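Long-range contact in mevalonate diphosphate decarboxylase (PDB 3LTO), which probably catalyses the ATP-dependent decarboxylation of mevalonate diphosphate to isopentenyl diphosphate in isoprenoid biosynthesis: residues M1-A9 against S42-T50. Residues are numbered along the deposited sequence; the frame is centred on the assembly and turned at random.
Sequences MHWFAQAPA and SVKLEKLPT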
loop_
_atom_site.group_PDB
_atom_site.type_symbol
_atom_site.label_atom_id
_atom_site.label_comp_id
_atom_site.label_asym_id
_atom_site.label_seq_id
_atom_site.Cartn_x
_atom_site.Cartn_y
_atom_site.Cartn_z
HETATM N N MSE A 1 -12.344 -3.415 34.697
HETATM C CA MSE A 1 -11.356 -4.524 34.789
HETATM C C MSE A 1 -10.110 -4.234 33.951
HETATM O O MSE A 1 -9.724 -3.072 33.800
HETATM C CB MSE A 1 -12.004 -5.826 34.334
HETATM C CG MSE A 1 -12.474 -5.803 32.897
HETATM SE SE MSE A 1 -12.240 -7.537 32.127
HETATM C CE MSE A 1 -13.606 -7.441 30.747
ATOM N N HIS A 2 -9.479 -5.279 33.412
ATOM C CA HIS A 2 -8.265 -5.093 32.613
ATOM C C HIS A 2 -8.172 -5.950 31.350
ATOM O O HIS A 2 -8.908 -6.921 31.170
ATOM C CB HIS A 2 -7.018 -5.369 33.460
ATOM C CG HIS A 2 -6.625 -6.813 33.497
ATOM N ND1 HIS A 2 -7.341 -7.765 34.190
ATOM C CD2 HIS A 2 -5.617 -7.478 32.882
ATOM C CE1 HIS A 2 -6.793 -8.952 34.000
ATOM N NE2 HIS A 2 -5.745 -8.805 33.210
ATOM N N TRP A 3 -7.223 -5.583 30.496
ATOM C CA TRP A 3 -6.964 -6.276 29.240
ATOM C C TRP A 3 -5.452 -6.421 29.165
ATOM O O TRP A 3 -4.725 -5.572 29.671
ATOM C CB TRP A 3 -7.489 -5.439 28.070
ATOM C CG TRP A 3 -8.981 -5.255 28.119
ATOM C CD1 TRP A 3 -9.920 -6.065 27.553
ATOM C CD2 TRP A 3 -9.701 -4.219 28.801
ATOM N NE1 TRP A 3 -11.181 -5.600 27.833
ATOM C CE2 TRP A 3 -11.077 -4.466 28.599
ATOM C CE3 TRP A 3 -9.318 -3.104 29.559
ATOM C CZ2 TRP A 3 -12.075 -3.639 29.130
ATOM C CZ3 TRP A 3 -10.316 -2.277 30.089
ATOM C CH2 TRP A 3 -11.676 -2.552 29.868
ATOM N N PHE A 4 -4.981 -7.502 28.551
ATOM C CA PHE A 4 -3.547 -7.758 28.447
ATOM C C PHE A 4 -3.211 -8.331 27.072
ATOM O O PHE A 4 -3.949 -9.158 26.544
ATOM C CB PHE A 4 -3.143 -8.752 29.540
ATOM C CG PHE A 4 -1.666 -9.031 29.613
ATOM C CD1 PHE A 4 -0.809 -8.175 30.297
ATOM C CD2 PHE A 4 -1.140 -10.188 29.046
ATOM C CE1 PHE A 4 0.554 -8.472 30.423
ATOM C CE2 PHE A 4 0.224 -10.494 29.167
ATOM C CZ PHE A 4 1.068 -9.637 29.856
ATOM N N ALA A 5 -2.107 -7.878 26.488
ATOM C CA ALA A 5 -1.669 -8.377 25.186
ATOM C C ALA A 5 -0.149 -8.299 25.088
ATOM O O ALA A 5 0.498 -7.542 25.811
ATOM C CB ALA A 5 -2.313 -7.569 24.053
ATOM N N GLN A 6 0.413 -9.086 24.185
ATOM C CA GLN A 6 1.851 -9.112 23.992
ATOM C C GLN A 6 2.177 -9.087 22.506
ATOM O O GLN A 6 1.341 -9.407 21.671
ATOM C CB GLN A 6 2.445 -10.369 24.640
ATOM C CG GLN A 6 2.163 -10.471 26.130
ATOM C CD GLN A 6 2.820 -11.680 26.771
ATOM O OE1 GLN A 6 2.564 -12.816 26.385
ATOM N NE2 GLN A 6 3.676 -11.437 27.758
ATOM N N ALA A 7 3.395 -8.688 22.186
ATOM C CA ALA A 7 3.835 -8.631 20.807
ATOM C C ALA A 7 5.332 -8.881 20.798
ATOM O O ALA A 7 6.039 -8.552 21.749
ATOM C CB ALA A 7 3.519 -7.272 20.201
ATOM N N PRO A 8 5.828 -9.490 19.722
ATOM C CA PRO A 8 7.252 -9.788 19.598
ATOM C C PRO A 8 8.057 -8.664 18.963
ATOM O O PRO A 8 7.520 -7.823 18.248
ATOM C CB PRO A 8 7.254 -11.040 18.740
ATOM C CG PRO A 8 6.131 -10.767 17.786
ATOM C CD PRO A 8 5.046 -10.162 18.668
ATOM N N ALA A 9 9.353 -8.641 19.242
ATOM C CA ALA A 9 10.217 -7.644 18.640
ATOM C C ALA A 9 10.605 -8.230 17.290
ATOM O O ALA A 9 10.326 -9.396 17.010
ATOM C CB ALA A 9 11.451 -7.430 19.489
ATOM N N SER A 42 4.830 -6.368 26.684
ATOM C CA SER A 42 3.486 -6.621 27.177
ATOM C C SER A 42 2.807 -5.330 27.571
ATOM O O SER A 42 3.448 -4.402 28.047
ATOM C CB SER A 42 3.535 -7.560 28.383
ATOM O OG SER A 42 3.998 -8.842 27.994
ATOM N N VAL A 43 1.502 -5.274 27.358
ATOM C CA VAL A 43 0.741 -4.095 27.725
ATOM C C VAL A 43 -0.538 -4.479 28.433
ATOM O O VAL A 43 -1.324 -5.282 27.941
ATOM C CB VAL A 43 0.379 -3.236 26.505
ATOM C CG1 VAL A 43 -0.555 -2.109 26.928
ATOM C CG2 VAL A 43 1.637 -2.665 25.884
ATOM N N LYS A 44 -0.737 -3.904 29.604
ATOM C CA LYS A 44 -1.941 -4.161 30.365
ATOM C C LYS A 44 -2.711 -2.855 30.405
ATOM O O LYS A 44 -2.134 -1.786 30.609
ATOM C CB LYS A 44 -1.586 -4.614 31.784
ATOM C CG LYS A 44 -2.787 -4.809 32.705
ATOM C CD LYS A 44 -2.355 -5.386 34.044
ATOM C CE LYS A 44 -3.543 -5.574 34.979
ATOM N NZ LYS A 44 -3.126 -6.141 36.298
ATOM N N LEU A 45 -4.013 -2.929 30.181
ATOM C CA LEU A 45 -4.832 -1.733 30.231
ATOM C C LEU A 45 -5.885 -1.884 31.305
ATOM O O LEU A 45 -6.520 -2.928 31.412
ATOM C CB LEU A 45 -5.526 -1.484 28.889
ATOM C CG LEU A 45 -4.651 -1.038 27.725
ATOM C CD1 LEU A 45 -5.515 -0.930 26.464
ATOM C CD2 LEU A 45 -4.003 0.306 28.059
ATOM N N GLU A 46 -6.048 -0.838 32.103
ATOM C CA GLU A 46 -7.051 -0.808 33.154
ATOM C C GLU A 46 -7.794 0.500 32.945
ATOM O O GLU A 46 -7.181 1.563 32.828
ATOM C CB GLU A 46 -6.413 -0.815 34.546
ATOM C CG GLU A 46 -5.460 -1.970 34.788
ATOM C CD GLU A 46 -5.062 -2.112 36.249
ATOM O OE1 GLU A 46 -4.686 -1.095 36.872
ATOM O OE2 GLU A 46 -5.114 -3.244 36.772
ATOM N N LYS A 47 -9.113 0.422 32.884
ATOM C CA LYS A 47 -9.916 1.611 32.687
ATOM C C LYS A 47 -9.789 2.553 33.890
ATOM O O LYS A 47 -9.711 2.103 35.031
ATOM C CB LYS A 47 -11.369 1.195 32.462
ATOM C CG LYS A 47 -12.304 2.333 32.130
ATOM C CD LYS A 47 -13.563 1.817 31.453
ATOM C CE LYS A 47 -14.302 0.810 32.309
ATOM N NZ LYS A 47 -15.524 0.328 31.601
ATOM N N LEU A 48 -9.723 3.854 33.626
ATOM C CA LEU A 48 -9.637 4.854 34.687
ATOM C C LEU A 48 -10.945 5.645 34.665
ATOM O O LEU A 48 -11.653 5.659 33.653
ATOM C CB LEU A 48 -8.465 5.804 34.452
ATOM C CG LEU A 48 -7.042 5.258 34.574
ATOM C CD1 LEU A 48 -6.070 6.289 34.038
ATOM C CD2 LEU A 48 -6.719 4.933 36.024
ATOM N N PRO A 49 -11.291 6.306 35.782
ATOM C CA PRO A 49 -12.526 7.098 35.872
ATOM C C PRO A 49 -12.489 8.360 35.013
ATOM O O PRO A 49 -13.523 8.813 34.513
ATOM C CB PRO A 49 -12.619 7.436 37.361
ATOM C CG PRO A 49 -11.835 6.332 38.027
ATOM C CD PRO A 49 -10.653 6.185 37.105
ATOM N N THR A 50 -11.294 8.923 34.856
ATOM C CA THR A 50 -11.095 10.141 34.074
ATOM C C THR A 50 -11.123 9.889 32.572
ATOM O O THR A 50 -11.411 8.785 32.118
ATOM C CB THR A 50 -9.743 10.797 34.409
ATOM O OG1 THR A 50 -9.587 11.994 33.631
ATOM C CG2 THR A 50 -8.599 9.847 34.084
#
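Trp3 and Leu45, and two residues along Ala5 and Val43, exchange backbone hydrogen bonds in both directions, so that residues 2-6 and 42-46, parts of longer strands, pair in an antiparallel ladder in the mixed sheet of the N-terminal, ribosomal protein S5-like domain of this GHMP-superfamily enzyme. Trp3 N reaches Leu45 O over 2.9 Å, and Val43 N meets Ala5 O at 2.9 Å. Phe4-Lys44 lies between these hydrogen-bonded pairs, with His2-Glu46 and Gln6-Ser42 flanking them; the side chains of all three non-hydrogen-bonded pairs cover the face away from helix 110-129. There Gln6 NE2 donates a short, fairly straight bond of 2.6 Å to Ser42 OG, which lies almost in the amide plane. The Phe4 ring swings across to the second strand because CG stands anti to the backbone N (chi1 -176°); its CZ comes within 3.5 Å of Ser42 CB, while Lys44 CB sits at the ring edge. Beyond it the fully extended Lys44 brings CE to 3.5 Å from His2 CD2, and Lys44 NZ ends in a long salt bridge with Glu46 OE2 on its own strand.

The other face shows how the same ladder serves a domain core. Trp3, Ala5, Val43 and Leu45 are buried there, with Val43 against Ala116 and Trp3 against Ala124 of helix 110-129. Glu127 of that helix accepts a hydrogen bond from Trp3 NE1, which probably helps to fix the turn of the indole, whose CE3 edge lies 3.4 Å from Leu45 O.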